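Local coordinates for protein chromatin structure-remodeling complex subunit RSC2 (Saccharomyces cerevisiae, PDB 4BB7) that forms part of the ATP-dependent RSC chromatin-remodelling complex, which positions nucleosomes and regulates transcription, and carries the histone H3-binding BAH domain described here, at residues H108-R111 with Y112-G115; F130-E134 with S135-F139; Q38-P41 with Q42-I45. All blocks are in the same frame, centred on the assembly; numbering follows the deposited sequence.

Overall arrangement
All three contacts are local and lie in the BAH domain of Rsc2. Contact 1 is a single short helix and contact 2 the end of a β hairpin. Both are partly buried. Contact 3 is a turn on the surface, in the loop between strands 32-35 and 45-54. The helix of contact 1 follows strand 100-108, a neighbour of strand 32-35 in the same sheet, yet contacts 1 and 3 lie on opposite sides of the chain's centre, their centres about 27 Å apart. Aromatic packing marks contacts 1 and 2. Contact 3 rests on backbone amides bonded to one aspartate, whose carboxylate takes one amide where an asparagine oxygen of contact 2 takes two.

Contact 1. Residues H108-R111 with Y112-G115; sequences HFTR and YQRG
Phe109 and Gln113 meet one turn apart. The carboxamide of Gln113 lies across the outer end of the Phe109 ring, with amide and ring planes 29° apart. Gln113 OE1 comes to 3.7 Å from Phe109 CE2, and Gln113 CD to 3.8 Å from Phe109 CZ. The fit depends on the glutamine chain: its CG stands roughly anti to the backbone N (chi1 -151°) and the chain runs on extended, which carries the amide back to the ring. Arg114 takes a different course. Its chain bends at chi2 and chi3 and turns back over the preceding turn. The guanidinium group comes to lie with one face over Arg111 CA, which is 3.8 Å from Arg114 NH1. On the way, Arg114 CD passes 3.0 Å from Thr110 O. Backbone bonds hold this geometry. Tyr112 N donates to His108 O at 3.0 Å in a fairly straight bond. Arg111 O accepts twice: from Gly115 N, four residues on, at 3.1 Å in an alpha-helical bond, and from Arg114 N, three residues on, at 2.8 Å in a bond of 3-10 type, the latter coming from above the carbonyl plane. These bonds define the one-and-a-half-turn helix 109-114 of the BAH domain. It joins strand 100-108 to strand 115-117, with His108 as its N-cap residue. Around the helix, the Phe109 ring stacks on Tyr82 and meets Phe168, which also touches Gln113, while His108 stacks on Trp145 and bonds through NE2 to Ile142 O. The Arg111 chain runs straight out from the helix, and its guanidinium nitrogens bond to Thr160 OG1, Tyr105 OH and Ala159 O. Tyr112 packs its buried side chain against Leu125 and Val127 of strand 125-128.

Contact 2. Residues F130-E134 with S135-F139; sequences FRYNE and SDKIF
Opposite Asn133 the other strand sets two residues, Lys137 and Ile138, a G1 β bulge. Lys137 is left-handed (phi 62°, psi 47°), a conformation more usual for glycine. Asn133 organises the turn: its CG, anti to the backbone N (chi1 179°), brings the amide round to it. Its OD1 accepts from Ser135 N at 2.7 Å, an Asx turn, and from Asp136 N at 2.9 Å, which sits above the carbonyl plane. Its ND2 donates to the anti lone pair of Asp136 OD2 at 2.8 Å, with amide and carboxylate nearly perpendicular. Both ends of the amide are thus engaged, and a flip would probably set both against unsuitable partners. The turn and bulge close the hairpin of strands 130-133 and 138-141, where Asn133 N bonds to Ile138 O at 2.8 Å. Tyr132 and Phe139 form a non-hydrogen-bonded pair, with Tyr132 CD1 over one face of the Phe139 ring, 3.9 Å from Phe139 CZ. Lys137 bends back so that NZ reaches Glu134 O at 3.0 Å, while its CD lies close to Tyr132 OH. That hydroxyl bonds to Val74 N. Glu134 is held by Tyr68 and Gln91, and Arg79 makes cation-pi contacts with Phe130 and Phe139.

Contact 3. Residues Q38-P41 with Q42-I45; sequences QNDP and QKPI
The flat carboxylate of Asp40 is approached by Gln42 N from above its plane, 42° out of it. This bond, Gln42 N to Asp40 OD1, is 3.0 Å long and fairly straight. The other oxygen faces the Lys43 side chain, with Asp40 OD2 3.4 Å from Lys43 CB and 3.6 Å from Lys43 CE. The peptide carbonyl of Asp40 is a second flat group. Lys43 N bonds to Asp40 O at 3.2 Å and also lies well above the carbonyl plane. The Lys43 N bond closes a type I β turn from Asp40 to Lys43, with Pro41 at its second position; the Gln42 N bond adds an Asx turn. The turn belongs to the loop linking strands 32-35 and 45-54 of the BAH domain's main sheet. Asp40 points its carboxylate into the turn because its CG lies opposite the backbone N (chi1 -172°). An alanine at Asp40 would remove the carboxylate and is likely to cost Gln42 N its side-chain acceptor and to leave the Lys43 chain without the group it lies against. Lys43 bends at chi3, yet its NZ stays 4.1 Å from Asp40 OD2, beyond salt-bridge distance. Its salt bridge is with Glu71. Past the turn, Pro44 O bonds to Arg69, and Ile45 pairs through its backbone with Leu35 of strand 32-35.

Contact 1. Residues H108-R111 with Y112-G115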
# COMPACT_ATOMS: atom_id res chain seq x y z
N HIS A 108 21.73 -3.80 -17.26
CA HIS A 108 21.00 -4.40 -18.37
C HIS A 108 21.92 -5.27 -19.23
O HIS A 108 22.95 -4.80 -19.71
CB HIS A 108 20.34 -3.32 -19.22
CG HIS A 108 19.45 -3.85 -20.29
ND1 HIS A 108 19.42 -3.32 -21.57
CD2 HIS A 108 18.56 -4.87 -20.29
CE1 HIS A 108 18.54 -3.99 -22.30
NE2 HIS A 108 18.01 -4.94 -21.54
N PHE A 109 21.54 -6.52 -19.43
CA PHE A 109 22.40 -7.47 -20.15
C PHE A 109 23.01 -6.91 -21.42
O PHE A 109 24.21 -7.04 -21.66
CB PHE A 109 21.65 -8.76 -20.48
CG PHE A 109 22.45 -9.72 -21.32
CD1 PHE A 109 23.59 -10.33 -20.80
CD2 PHE A 109 22.07 -10.00 -22.62
CE1 PHE A 109 24.33 -11.21 -21.57
CE2 PHE A 109 22.81 -10.88 -23.40
CZ PHE A 109 23.94 -11.49 -22.88
N THR A 110 22.18 -6.29 -22.26
CA THR A 110 22.67 -5.78 -23.53
C THR A 110 23.80 -4.77 -23.34
O THR A 110 24.74 -4.70 -24.14
CB THR A 110 21.53 -5.14 -24.36
OG1 THR A 110 20.39 -6.01 -24.34
CG2 THR A 110 21.97 -4.93 -25.80
N ARG A 111 23.72 -4.00 -22.25
CA ARG A 111 24.77 -3.03 -21.90
C ARG A 111 26.02 -3.71 -21.33
O ARG A 111 27.13 -3.50 -21.83
CB ARG A 111 24.22 -2.00 -20.91
CG ARG A 111 25.25 -1.06 -20.32
CD ARG A 111 24.59 -0.08 -19.36
NE ARG A 111 25.57 0.76 -18.67
CZ ARG A 111 25.41 1.22 -17.43
NH1 ARG A 111 24.33 0.91 -16.73
NH2 ARG A 111 26.35 1.98 -16.88
N TYR A 112 25.84 -4.53 -20.30
CA TYR A 112 26.95 -5.29 -19.72
C TYR A 112 27.63 -6.14 -20.79
O TYR A 112 28.77 -6.59 -20.63
CB TYR A 112 26.44 -6.19 -18.58
CG TYR A 112 27.52 -6.64 -17.62
CD1 TYR A 112 28.73 -5.98 -17.54
CD2 TYR A 112 27.31 -7.74 -16.79
CE1 TYR A 112 29.72 -6.40 -16.65
CE2 TYR A 112 28.28 -8.16 -15.89
CZ TYR A 112 29.49 -7.49 -15.83
OH TYR A 112 30.46 -7.90 -14.95
N GLN A 113 26.92 -6.35 -21.90
CA GLN A 113 27.43 -7.15 -23.00
C GLN A 113 28.51 -6.39 -23.77
O GLN A 113 29.48 -6.98 -24.24
CB GLN A 113 26.27 -7.52 -23.94
CG GLN A 113 26.46 -8.82 -24.68
CD GLN A 113 25.29 -9.13 -25.60
OE1 GLN A 113 24.32 -8.37 -25.66
NE2 GLN A 113 25.37 -10.25 -26.31
N ARG A 114 28.32 -5.08 -23.88
CA ARG A 114 29.22 -4.22 -24.64
C ARG A 114 30.38 -3.71 -23.80
O ARG A 114 31.47 -3.47 -24.32
CB ARG A 114 28.46 -3.02 -25.21
CG ARG A 114 27.40 -3.36 -26.24
CD ARG A 114 26.09 -2.64 -25.93
NE ARG A 114 26.32 -1.31 -25.37
CZ ARG A 114 25.35 -0.51 -24.93
NH1 ARG A 114 24.09 -0.90 -24.98
NH2 ARG A 114 25.65 0.69 -24.44
N GLY A 115 30.15 -3.53 -22.51
CA GLY A 115 31.17 -3.01 -21.63
C GLY A 115 30.77 -3.00 -20.17
O GLY A 115 29.97 -3.82 -19.73

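Contact 2. Residues F130-E134 with S135-F139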
# COMPACT_ATOMS: atom_id res chain seq x y z
N PHE A 130 16.08 -10.67 -18.67
CA PHE A 130 14.68 -11.04 -18.81
C PHE A 130 13.78 -10.43 -17.74
O PHE A 130 14.18 -10.25 -16.60
CB PHE A 130 14.53 -12.56 -18.77
CG PHE A 130 15.34 -13.27 -19.82
CD1 PHE A 130 14.81 -13.50 -21.08
CD2 PHE A 130 16.62 -13.72 -19.54
CE1 PHE A 130 15.55 -14.15 -22.05
CE2 PHE A 130 17.36 -14.37 -20.50
CZ PHE A 130 16.82 -14.59 -21.76
N ARG A 131 12.54 -10.13 -18.12
CA ARG A 131 11.49 -9.85 -17.15
C ARG A 131 10.67 -11.12 -16.96
O ARG A 131 10.62 -11.98 -17.84
CB ARG A 131 10.61 -8.68 -17.60
CG ARG A 131 10.07 -8.79 -19.02
CD ARG A 131 9.17 -7.60 -19.34
NE ARG A 131 8.70 -7.60 -20.73
CZ ARG A 131 7.57 -8.16 -21.14
NH1 ARG A 131 6.79 -8.79 -20.27
NH2 ARG A 131 7.23 -8.11 -22.42
N TYR A 132 10.03 -11.23 -15.79
CA TYR A 132 9.36 -12.46 -15.40
C TYR A 132 7.85 -12.30 -15.27
O TYR A 132 7.36 -11.50 -14.47
CB TYR A 132 9.96 -12.97 -14.08
CG TYR A 132 9.33 -14.22 -13.51
CD1 TYR A 132 9.41 -15.43 -14.18
CD2 TYR A 132 8.68 -14.19 -12.29
CE1 TYR A 132 8.85 -16.58 -13.66
CE2 TYR A 132 8.11 -15.33 -11.75
CZ TYR A 132 8.20 -16.52 -12.44
OH TYR A 132 7.64 -17.67 -11.91
N ASN A 133 7.11 -13.07 -16.07
CA ASN A 133 5.66 -13.11 -15.98
C ASN A 133 5.22 -14.07 -14.88
O ASN A 133 5.35 -15.29 -15.01
CB ASN A 133 5.08 -13.55 -17.33
CG ASN A 133 3.55 -13.65 -17.32
OD1 ASN A 133 2.92 -13.76 -16.27
ND2 ASN A 133 2.96 -13.62 -18.51
N GLU A 134 4.69 -13.53 -13.78
CA GLU A 134 4.29 -14.34 -12.64
C GLU A 134 2.99 -15.11 -12.86
O GLU A 134 2.68 -16.05 -12.14
CB GLU A 134 4.14 -13.47 -11.39
CG GLU A 134 5.45 -13.06 -10.75
CD GLU A 134 5.24 -12.11 -9.59
OE1 GLU A 134 4.75 -10.99 -9.83
OE2 GLU A 134 5.56 -12.50 -8.45
N SER A 135 2.22 -14.70 -13.86
CA SER A 135 0.94 -15.34 -14.14
C SER A 135 1.11 -16.58 -15.01
O SER A 135 0.58 -17.65 -14.69
CB SER A 135 -0.01 -14.35 -14.79
OG SER A 135 -0.19 -13.21 -13.97
N ASP A 136 1.87 -16.45 -16.09
CA ASP A 136 2.05 -17.56 -17.02
C ASP A 136 3.44 -18.20 -16.88
O ASP A 136 3.73 -19.22 -17.51
CB ASP A 136 1.84 -17.08 -18.45
CG ASP A 136 0.54 -16.30 -18.61
OD1 ASP A 136 -0.53 -16.94 -18.70
OD2 ASP A 136 0.60 -15.05 -18.65
N LYS A 137 4.27 -17.61 -16.03
CA LYS A 137 5.64 -18.08 -15.83
C LYS A 137 6.43 -18.00 -17.13
O LYS A 137 7.12 -18.94 -17.52
CB LYS A 137 5.64 -19.51 -15.28
CG LYS A 137 4.68 -19.73 -14.11
CD LYS A 137 4.88 -18.68 -13.03
CE LYS A 137 4.01 -18.96 -11.82
NZ LYS A 137 2.56 -19.02 -12.17
N ILE A 138 6.32 -16.86 -17.80
CA ILE A 138 7.03 -16.61 -19.05
C ILE A 138 8.19 -15.65 -18.83
O ILE A 138 8.04 -14.65 -18.12
CB ILE A 138 6.09 -15.98 -20.10
CG1 ILE A 138 5.01 -16.97 -20.52
CG2 ILE A 138 6.88 -15.52 -21.31
CD1 ILE A 138 5.56 -18.23 -21.14
N PHE A 139 9.33 -15.94 -19.43
CA PHE A 139 10.45 -15.01 -19.44
C PHE A 139 10.43 -14.26 -20.77
O PHE A 139 10.40 -14.88 -21.83
CB PHE A 139 11.78 -15.74 -19.28
CG PHE A 139 11.98 -16.38 -17.93
CD1 PHE A 139 11.37 -17.57 -17.60
CD2 PHE A 139 12.82 -15.79 -16.99
CE1 PHE A 139 11.56 -18.16 -16.36
CE2 PHE A 139 13.03 -16.38 -15.75
CZ PHE A 139 12.39 -17.57 -15.44

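Contact 3. Residues Q38-P41 with Q42-I45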
# COMPACT_ATOMS: atom_id res chain seq x y z
N GLN A 38 12.17 -11.64 4.41
CA GLN A 38 11.67 -12.40 5.56
C GLN A 38 11.63 -13.90 5.31
O GLN A 38 11.31 -14.67 6.22
CB GLN A 38 10.28 -11.92 5.96
CG GLN A 38 10.18 -10.43 6.22
CD GLN A 38 8.74 -9.97 6.32
OE1 GLN A 38 7.83 -10.78 6.50
NE2 GLN A 38 8.53 -8.66 6.21
N ASN A 39 11.94 -14.32 4.09
CA ASN A 39 12.08 -15.74 3.80
C ASN A 39 13.53 -16.21 3.96
O ASN A 39 13.79 -17.39 4.18
CB ASN A 39 11.55 -16.09 2.41
CG ASN A 39 10.03 -16.22 2.38
OD1 ASN A 39 9.39 -16.46 3.40
ND2 ASN A 39 9.44 -16.06 1.20
N ASP A 40 14.47 -15.27 3.85
CA ASP A 40 15.90 -15.58 3.96
C ASP A 40 16.69 -14.33 4.33
O ASP A 40 16.89 -13.44 3.49
CB ASP A 40 16.43 -16.16 2.65
CG ASP A 40 17.85 -16.68 2.77
OD1 ASP A 40 18.54 -16.34 3.75
OD2 ASP A 40 18.28 -17.42 1.86
N PRO A 41 17.14 -14.25 5.59
CA PRO A 41 17.80 -13.05 6.13
C PRO A 41 19.18 -12.80 5.54
O PRO A 41 19.81 -11.80 5.88
CB PRO A 41 17.92 -13.36 7.63
CG PRO A 41 16.97 -14.49 7.88
CD PRO A 41 16.98 -15.28 6.62
N GLN A 42 19.65 -13.68 4.67
CA GLN A 42 20.99 -13.53 4.10
C GLN A 42 20.97 -13.52 2.58
O GLN A 42 22.02 -13.48 1.94
CB GLN A 42 21.93 -14.62 4.64
CG GLN A 42 22.15 -14.53 6.15
CD GLN A 42 23.18 -15.53 6.67
OE1 GLN A 42 23.20 -16.68 6.25
NE2 GLN A 42 24.03 -15.08 7.59
N LYS A 43 19.77 -13.53 2.01
CA LYS A 43 19.62 -13.43 0.56
C LYS A 43 18.58 -12.36 0.23
O LYS A 43 17.44 -12.66 -0.12
CB LYS A 43 19.22 -14.79 -0.03
CG LYS A 43 19.83 -15.06 -1.39
CD LYS A 43 19.98 -16.55 -1.63
CE LYS A 43 18.63 -17.25 -1.68
NZ LYS A 43 18.77 -18.69 -2.04
N PRO A 44 19.00 -11.09 0.35
CA PRO A 44 18.12 -9.91 0.27
C PRO A 44 17.34 -9.78 -1.04
O PRO A 44 17.80 -10.21 -2.09
CB PRO A 44 19.10 -8.74 0.42
CG PRO A 44 20.28 -9.32 1.10
CD PRO A 44 20.40 -10.71 0.58
N ILE A 45 16.15 -9.19 -0.94
CA ILE A 45 15.37 -8.83 -2.11
C ILE A 45 16.13 -7.77 -2.89
O ILE A 45 16.53 -6.75 -2.32
CB ILE A 45 14.02 -8.21 -1.71
CG1 ILE A 45 13.25 -9.12 -0.76
CG2 ILE A 45 13.19 -7.88 -2.94
CD1 ILE A 45 11.98 -8.50 -0.21